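Long-range contact in conserved hypothetical secreted protein (Helicobacter pylori, PDB 4RNZ), which shapes the helical cell as a peptidoglycan-directed M23B metallopeptidase that binds zinc and probably cleaves peptide bonds in the cell wall: residues Val195-Tyr206 with Arg217-Ala226. Sequence-based numbering, arbitrary orientation.
Sequences VKYTRISSPFSY and RPHYGVDYAA. With ZN (zinc ion), chain B.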
ATOM      1  N   VAL A 195       1.861  16.901  13.969  1.00 30.14           N
ATOM      2  CA  VAL A 195       1.918  17.170  15.414  1.00 30.99           C
ATOM      3  C   VAL A 195       3.212  17.910  15.740  1.00 30.82           C
ATOM      4  O   VAL A 195       4.185  17.853  14.962  1.00 29.16           O
ATOM      5  CB  VAL A 195       1.846  15.853  16.223  1.00 32.97           C
ATOM      6  CG1 VAL A 195       3.133  15.044  16.091  1.00 31.62           C
ATOM      7  CG2 VAL A 195       1.534  16.108  17.684  1.00 33.24           C
ATOM      8  N   LYS A 196       3.218  18.651  16.846  1.00 30.07           N
ATOM      9  CA  LYS A 196       4.465  19.236  17.322  1.00 31.29           C
ATOM     10  C   LYS A 196       5.148  18.195  18.181  1.00 32.40           C
ATOM     11  O   LYS A 196       4.704  17.903  19.265  1.00 36.30           O
ATOM     12  CB  LYS A 196       4.227  20.502  18.157  1.00 30.95           C
ATOM     13  CG  LYS A 196       5.526  21.261  18.402  1.00 31.05           C
ATOM     14  CD  LYS A 196       5.813  22.178  17.227  1.00 32.91           C
ATOM     15  CE  LYS A 196       7.163  22.907  17.322  1.00 35.30           C
ATOM     16  NZ  LYS A 196       7.233  23.863  16.171  1.00 37.24           N
ATOM     17  N   TYR A 197       6.207  17.602  17.677  1.00 35.73           N
ATOM     18  CA  TYR A 197       6.867  16.520  18.391  1.00 35.02           C
ATOM     19  C   TYR A 197       8.122  17.034  19.054  1.00 36.47           C
ATOM     20  O   TYR A 197       8.704  17.999  18.566  1.00 37.51           O
ATOM     21  CB  TYR A 197       7.209  15.386  17.443  1.00 34.75           C
ATOM     22  CG  TYR A 197       8.168  15.720  16.341  1.00 33.88           C
ATOM     23  CD1 TYR A 197       7.714  16.188  15.109  1.00 37.52           C
ATOM     24  CD2 TYR A 197       9.534  15.524  16.511  1.00 37.15           C
ATOM     25  CE1 TYR A 197       8.609  16.481  14.080  1.00 37.08           C
ATOM     26  CE2 TYR A 197      10.442  15.797  15.496  1.00 36.41           C
ATOM     27  CZ  TYR A 197       9.971  16.266  14.283  1.00 37.00           C
ATOM     28  OH  TYR A 197      10.865  16.544  13.296  1.00 35.73           O
ATOM     29  N   THR A 198       8.528  16.369  20.133  1.00 37.05           N
ATOM     30  CA  THR A 198       9.770  16.671  20.832  1.00 40.31           C
ATOM     31  C   THR A 198      10.916  15.904  20.184  1.00 43.36           C
ATOM     32  O   THR A 198      12.012  16.447  19.986  1.00 41.07           O
ATOM     33  CB  THR A 198       9.656  16.355  22.334  1.00 41.58           C
ATOM     34  OG1 THR A 198       9.244  15.009  22.523  1.00 46.33           O
ATOM     35  CG2 THR A 198       8.607  17.255  22.989  1.00 45.89           C
ATOM     36  N   ARG A 199      10.656  14.651  19.814  1.00 40.69           N
ATOM     37  CA  ARG A 199      11.577  13.903  18.965  1.00 41.27           C
ATOM     38  C   ARG A 199      10.805  12.755  18.297  1.00 36.87           C
ATOM     39  O   ARG A 199       9.742  12.365  18.748  1.00 36.45           O
ATOM     40  CB  ARG A 199      12.762  13.344  19.788  1.00 43.98           C
ATOM     41  CG  ARG A 199      12.359  12.165  20.646  1.00 46.52           C
ATOM     42  CD  ARG A 199      13.301  11.846  21.799  1.00 53.28           C
ATOM     43  NE  ARG A 199      12.809  10.619  22.421  1.00 57.60           N
ATOM     44  CZ  ARG A 199      13.118   9.388  22.019  1.00 59.82           C
ATOM     45  NH1 ARG A 199      13.975   9.188  21.021  1.00 61.91           N
ATOM     46  NH2 ARG A 199      12.579   8.341  22.637  1.00 65.93           N
ATOM     47  N   ILE A 200      11.362  12.218  17.229  1.00 35.25           N
ATOM     48  CA  ILE A 200      10.838  10.999  16.628  1.00 35.65           C
ATOM     49  C   ILE A 200      11.382   9.859  17.485  1.00 35.89           C
ATOM     50  O   ILE A 200      12.574   9.649  17.514  1.00 37.54           O
ATOM     51  CB  ILE A 200      11.282  10.914  15.160  1.00 36.46           C
ATOM     52  CG1 ILE A 200      10.515  11.985  14.391  1.00 39.54           C
ATOM     53  CG2 ILE A 200      11.075   9.517  14.588  1.00 36.64           C
ATOM     54  CD1 ILE A 200      10.845  12.121  12.924  1.00 41.67           C
ATOM     55  N   SER A 201      10.525   9.178  18.243  1.00 35.11           N
ATOM     56  CA  SER A 201      11.000   8.079  19.115  1.00 36.58           C
ATOM     57  C   SER A 201      11.189   6.763  18.366  1.00 35.92           C
ATOM     58  O   SER A 201      11.844   5.861  18.850  1.00 36.50           O
ATOM     59  CB  SER A 201      10.059   7.864  20.296  1.00 35.48           C
ATOM     60  OG  SER A 201       8.751   7.650  19.834  1.00 37.06           O
ATOM     61  N   SER A 202      10.616   6.639  17.180  1.00 33.88           N
ATOM     62  CA  SER A 202      10.817   5.435  16.403  1.00 35.34           C
ATOM     63  C   SER A 202      10.448   5.703  14.953  1.00 33.44           C
ATOM     64  O   SER A 202       9.290   5.970  14.656  1.00 30.84           O
ATOM     65  CB  SER A 202       9.980   4.280  16.960  1.00 35.48           C
ATOM     66  OG  SER A 202      10.328   3.078  16.296  1.00 40.82           O
ATOM     67  N   PRO A 203      11.437   5.652  14.049  1.00 33.28           N
ATOM     68  CA  PRO A 203      11.107   5.920  12.662  1.00 34.65           C
ATOM     69  C   PRO A 203      10.476   4.709  11.973  1.00 32.02           C
ATOM     70  O   PRO A 203      10.326   3.639  12.563  1.00 32.18           O
ATOM     71  CB  PRO A 203      12.477   6.243  12.044  1.00 35.46           C
ATOM     72  CG  PRO A 203      13.427   5.403  12.824  1.00 37.14           C
ATOM     73  CD  PRO A 203      12.872   5.349  14.227  1.00 36.99           C
ATOM     74  N   PHE A 204      10.117   4.904  10.723  1.00 33.16           N
ATOM     75  CA  PHE A 204       9.596   3.845   9.893  1.00 32.02           C
ATOM     76  C   PHE A 204      10.687   2.851   9.619  1.00 34.14           C
ATOM     77  O   PHE A 204      11.803   3.236   9.342  1.00 36.43           O
ATOM     78  CB  PHE A 204       9.112   4.430   8.567  1.00 33.05           C
ATOM     79  CG  PHE A 204       8.492   3.417   7.647  1.00 31.98           C
ATOM     80  CD1 PHE A 204       9.283   2.659   6.778  1.00 30.84           C
ATOM     81  CD2 PHE A 204       7.126   3.193   7.673  1.00 29.91           C
ATOM     82  CE1 PHE A 204       8.705   1.718   5.920  1.00 32.68           C
ATOM     83  CE2 PHE A 204       6.538   2.246   6.815  1.00 32.05           C
ATOM     84  CZ  PHE A 204       7.327   1.513   5.942  1.00 31.92           C
ATOM     85  N   SER A 205      10.350   1.567   9.648  1.00 37.64           N
ATOM     86  CA  SER A 205      11.287   0.521   9.262  1.00 38.87           C
ATOM     87  C   SER A 205      10.581  -0.706   8.647  1.00 38.54           C
ATOM     88  O   SER A 205       9.577  -1.206   9.171  1.00 34.04           O
ATOM     89  CB  SER A 205      12.118   0.088  10.476  1.00 39.10           C
ATOM     90  OG  SER A 205      12.981  -0.976  10.110  1.00 43.13           O
ATOM     91  N   TYR A 206      11.105  -1.166   7.521  1.00 39.55           N
ATOM     92  CA  TYR A 206      10.693  -2.455   6.959  1.00 43.26           C
ATOM     93  C   TYR A 206      11.204  -3.625   7.789  1.00 48.12           C
ATOM     94  O   TYR A 206      10.623  -4.710   7.750  1.00 46.11           O
ATOM     95  CB  TYR A 206      11.164  -2.593   5.507  1.00 42.92           C
ATOM     96  CG  TYR A 206      10.420  -1.677   4.571  1.00 43.60           C
ATOM     97  CD1 TYR A 206       9.056  -1.830   4.388  1.00 42.68           C
ATOM     98  CD2 TYR A 206      11.079  -0.648   3.868  1.00 45.60           C
ATOM     99  CE1 TYR A 206       8.349  -0.997   3.543  1.00 43.65           C
ATOM    100  CE2 TYR A 206      10.376   0.183   3.006  1.00 43.60           C
ATOM    101  CZ  TYR A 206       9.013  -0.002   2.858  1.00 43.25           C
ATOM    102  OH  TYR A 206       8.280   0.807   2.042  1.00 40.14           O
ATOM    103  N   ARG A 217      12.109  -5.574  14.506  1.00 60.28           N
ATOM    104  CA  ARG A 217      12.475  -4.259  13.977  1.00 59.21           C
ATOM    105  C   ARG A 217      11.432  -3.565  13.062  1.00 54.40           C
ATOM    106  O   ARG A 217      11.539  -2.352  12.859  1.00 52.58           O
ATOM    107  CB  ARG A 217      13.830  -4.329  13.239  1.00 64.66           C
ATOM    108  CG  ARG A 217      14.218  -3.024  12.525  1.00 69.98           C
ATOM    109  CD  ARG A 217      15.628  -3.001  11.957  1.00 70.85           C
ATOM    110  NE  ARG A 217      16.626  -2.967  13.024  1.00 74.60           N
ATOM    111  CZ  ARG A 217      17.523  -3.920  13.277  1.00 72.93           C
ATOM    112  NH1 ARG A 217      17.600  -5.017  12.530  1.00 71.96           N
ATOM    113  NH2 ARG A 217      18.366  -3.766  14.290  1.00 75.06           N
ATOM    114  N   PRO A 218      10.438  -4.295  12.499  1.00 48.41           N
ATOM    115  CA  PRO A 218       9.565  -3.590  11.539  1.00 44.03           C
ATOM    116  C   PRO A 218       8.612  -2.626  12.223  1.00 37.53           C
ATOM    117  O   PRO A 218       7.915  -3.020  13.147  1.00 37.74           O
ATOM    118  CB  PRO A 218       8.767  -4.711  10.869  1.00 45.11           C
ATOM    119  CG  PRO A 218       9.368  -5.980  11.339  1.00 45.26           C
ATOM    120  CD  PRO A 218      10.037  -5.699  12.644  1.00 48.89           C
ATOM    121  N   HIS A 219       8.562  -1.384  11.757  1.00 35.29           N
ATOM    122  CA  HIS A 219       7.641  -0.379  12.320  1.00 33.17           C
ATOM    123  C   HIS A 219       6.976   0.394  11.190  1.00 33.67           C
ATOM    124  O   HIS A 219       7.646   1.110  10.452  1.00 31.15           O
ATOM    125  CB  HIS A 219       8.395   0.556  13.261  1.00 33.20           C
ATOM    126  CG  HIS A 219       7.540   1.612  13.899  1.00 31.25           C
ATOM    127  ND1 HIS A 219       7.865   2.951  13.861  1.00 33.23           N
ATOM    128  CD2 HIS A 219       6.369   1.530  14.570  1.00 31.13           C
ATOM    129  CE1 HIS A 219       6.945   3.645  14.505  1.00 31.82           C
ATOM    130  NE2 HIS A 219       6.034   2.805  14.955  1.00 31.93           N
ATOM    131  N   TYR A 220       5.663   0.218  11.040  1.00 30.09           N
ATOM    132  CA  TYR A 220       4.967   0.684   9.852  1.00 31.79           C
ATOM    133  C   TYR A 220       4.338   2.087  10.036  1.00 29.05           C
ATOM    134  O   TYR A 220       3.215   2.339   9.616  1.00 32.20           O
ATOM    135  CB  TYR A 220       3.937  -0.348   9.405  1.00 32.61           C
ATOM    136  CG  TYR A 220       4.531  -1.652   8.875  1.00 32.79           C
ATOM    137  CD1 TYR A 220       5.675  -1.656   8.089  1.00 33.28           C
ATOM    138  CD2 TYR A 220       3.923  -2.880   9.150  1.00 36.22           C
ATOM    139  CE1 TYR A 220       6.208  -2.849   7.596  1.00 33.60           C
ATOM    140  CE2 TYR A 220       4.452  -4.079   8.667  1.00 35.74           C
ATOM    141  CZ  TYR A 220       5.593  -4.052   7.892  1.00 34.39           C
ATOM    142  OH  TYR A 220       6.126  -5.216   7.391  1.00 37.34           O
ATOM    143  N   GLY A 221       5.107   2.991  10.624  1.00 28.45           N
ATOM    144  CA  GLY A 221       4.689   4.377  10.823  1.00 26.92           C
ATOM    145  C   GLY A 221       5.839   5.114  11.470  1.00 27.37           C
ATOM    146  O   GLY A 221       6.939   4.609  11.543  1.00 28.16           O
ATOM    147  N   VAL A 222       5.578   6.341  11.891  1.00 29.01           N
ATOM    148  CA  VAL A 222       6.554   7.152  12.614  1.00 30.61           C
ATOM    149  C   VAL A 222       5.922   7.410  13.965  1.00 28.81           C
ATOM    150  O   VAL A 222       4.758   7.789  14.036  1.00 29.77           O
ATOM    151  CB  VAL A 222       6.809   8.501  11.922  1.00 31.66           C
ATOM    152  CG1 VAL A 222       7.769   9.355  12.752  1.00 33.67           C
ATOM    153  CG2 VAL A 222       7.349   8.285  10.530  1.00 33.93           C
ATOM    154  N   ASP A 223       6.681   7.174  15.025  1.00 30.84           N
ATOM    155  CA  ASP A 223       6.244   7.507  16.379  1.00 31.19           C
ATOM    156  C   ASP A 223       6.815   8.866  16.736  1.00 31.56           C
ATOM    157  O   ASP A 223       8.034   9.066  16.744  1.00 32.32           O
ATOM    158  CB  ASP A 223       6.695   6.447  17.387  1.00 32.93           C
ATOM    159  CG  ASP A 223       5.923   5.156  17.249  1.00 34.29           C
ATOM    160  OD1 ASP A 223       4.892   5.141  16.554  1.00 31.17           O
ATOM    161  OD2 ASP A 223       6.336   4.145  17.832  1.00 34.17           O
ATOM    162  N   TYR A 224       5.912   9.805  16.990  1.00 32.02           N
ATOM    163  CA  TYR A 224       6.288  11.176  17.319  1.00 33.69           C
ATOM    164  C   TYR A 224       6.055  11.330  18.798  1.00 33.36           C
ATOM    165  O   TYR A 224       4.908  11.253  19.238  1.00 33.79           O
ATOM    166  CB  TYR A 224       5.393  12.178  16.612  1.00 30.06           C
ATOM    167  CG  TYR A 224       5.581  12.354  15.113  1.00 30.00           C
ATOM    168  CD1 TYR A 224       6.696  13.004  14.584  1.00 27.66           C
ATOM    169  CD2 TYR A 224       4.589  11.926  14.221  1.00 29.34           C
ATOM    170  CE1 TYR A 224       6.834  13.189  13.220  1.00 27.40           C
ATOM    171  CE2 TYR A 224       4.718  12.115  12.869  1.00 29.92           C
ATOM    172  CZ  TYR A 224       5.836  12.752  12.368  1.00 30.08           C
ATOM    173  OH  TYR A 224       5.939  12.926  11.007  1.00 32.92           O
ATOM    174  N   ALA A 225       7.122  11.493  19.568  1.00 35.23           N
ATOM    175  CA  ALA A 225       6.970  11.771  21.002  1.00 36.63           C
ATOM    176  C   ALA A 225       6.395  13.177  21.149  1.00 34.27           C
ATOM    177  O   ALA A 225       6.892  14.123  20.556  1.00 36.16           O
ATOM    178  CB  ALA A 225       8.305  11.648  21.729  1.00 37.62           C
ATOM    179  N   ALA A 226       5.302  13.290  21.881  1.00 33.64           N
ATOM    180  CA  ALA A 226       4.680  14.572  22.123  1.00 32.89           C
ATOM    181  C   ALA A 226       3.986  14.567  23.457  1.00 34.29           C
ATOM    182  O   ALA A 226       3.669  13.522  23.994  1.00 34.14           O
ATOM    183  CB  ALA A 226       3.674  14.873  21.046  1.00 33.93           C
TER
HETATM  184 ZN    ZN B 501       4.398   3.333  15.934  1.00 32.61          ZN
HETATM  185  O   HOH W   1       8.142   4.973  19.900  1.00 43.23           O
HETATM  186  O   HOH W   2       8.472  -5.074   6.075  1.00 43.98           O
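His219 is pinned at both ring nitrogens: NE2 binds the zinc ion, while ND1 gives its proton to Pro203 O, 2.9 Å away in the ring plane. That donor stands 58° out of the carbonyl plane, so the bond misses the oxygen's lone pairs, yet it still fixes the ring's rotation. With chi1 at -179°, the imidazole swings away from its own backbone N and reaches this carbonyl. The backbone of His219 is tied as well, exchanging two hydrogen bonds with Ser205. Four residues on, Asp223 OD1 meets the zinc ion at 2.0 Å, completing the HxxxD half of the M23 zinc site.

Beside this aspartate two residues, Ser201 and Ser202, sit opposite the single Asp223, a classic beta bulge, with Ser201 N reaching Asp223 O and Asp223 N running straight to Ser202 O (2.9 Å). A water donates to Asp223 OD2, the oxygen not bonded to the metal, and also joins Ser201 OG, giving the ligand a second-shell tether.

Side-chain packing flanks the site at both ends. Val195 CG1 lies 3.7 Å from Tyr224 CB. The rings of Tyr197 and Tyr224 meet obliquely, planes at 36°, with Tyr197 CD1 3.4 Å from Tyr224 CD1. Toward the other end, the carbonyl oxygen of His219 lies against one face of the Phe204 ring, near its rim. Phe204 CZ comes to the edge of the Tyr220 ring, 4.2 Å from Tyr220 CD1.

Strand 222-225 runs between two antiparallel neighbours, 199-202 and 299-306, bonding to the latter through Val222 with Phe302 and Tyr224 with Leu300. His301 on strand 299-306 and Glu34 from helix 30-36 supply the remaining zinc ligands, while Tyr220 extends toward the N-terminal region to bond Ser63 and rest on Leu66 of strand 66-73.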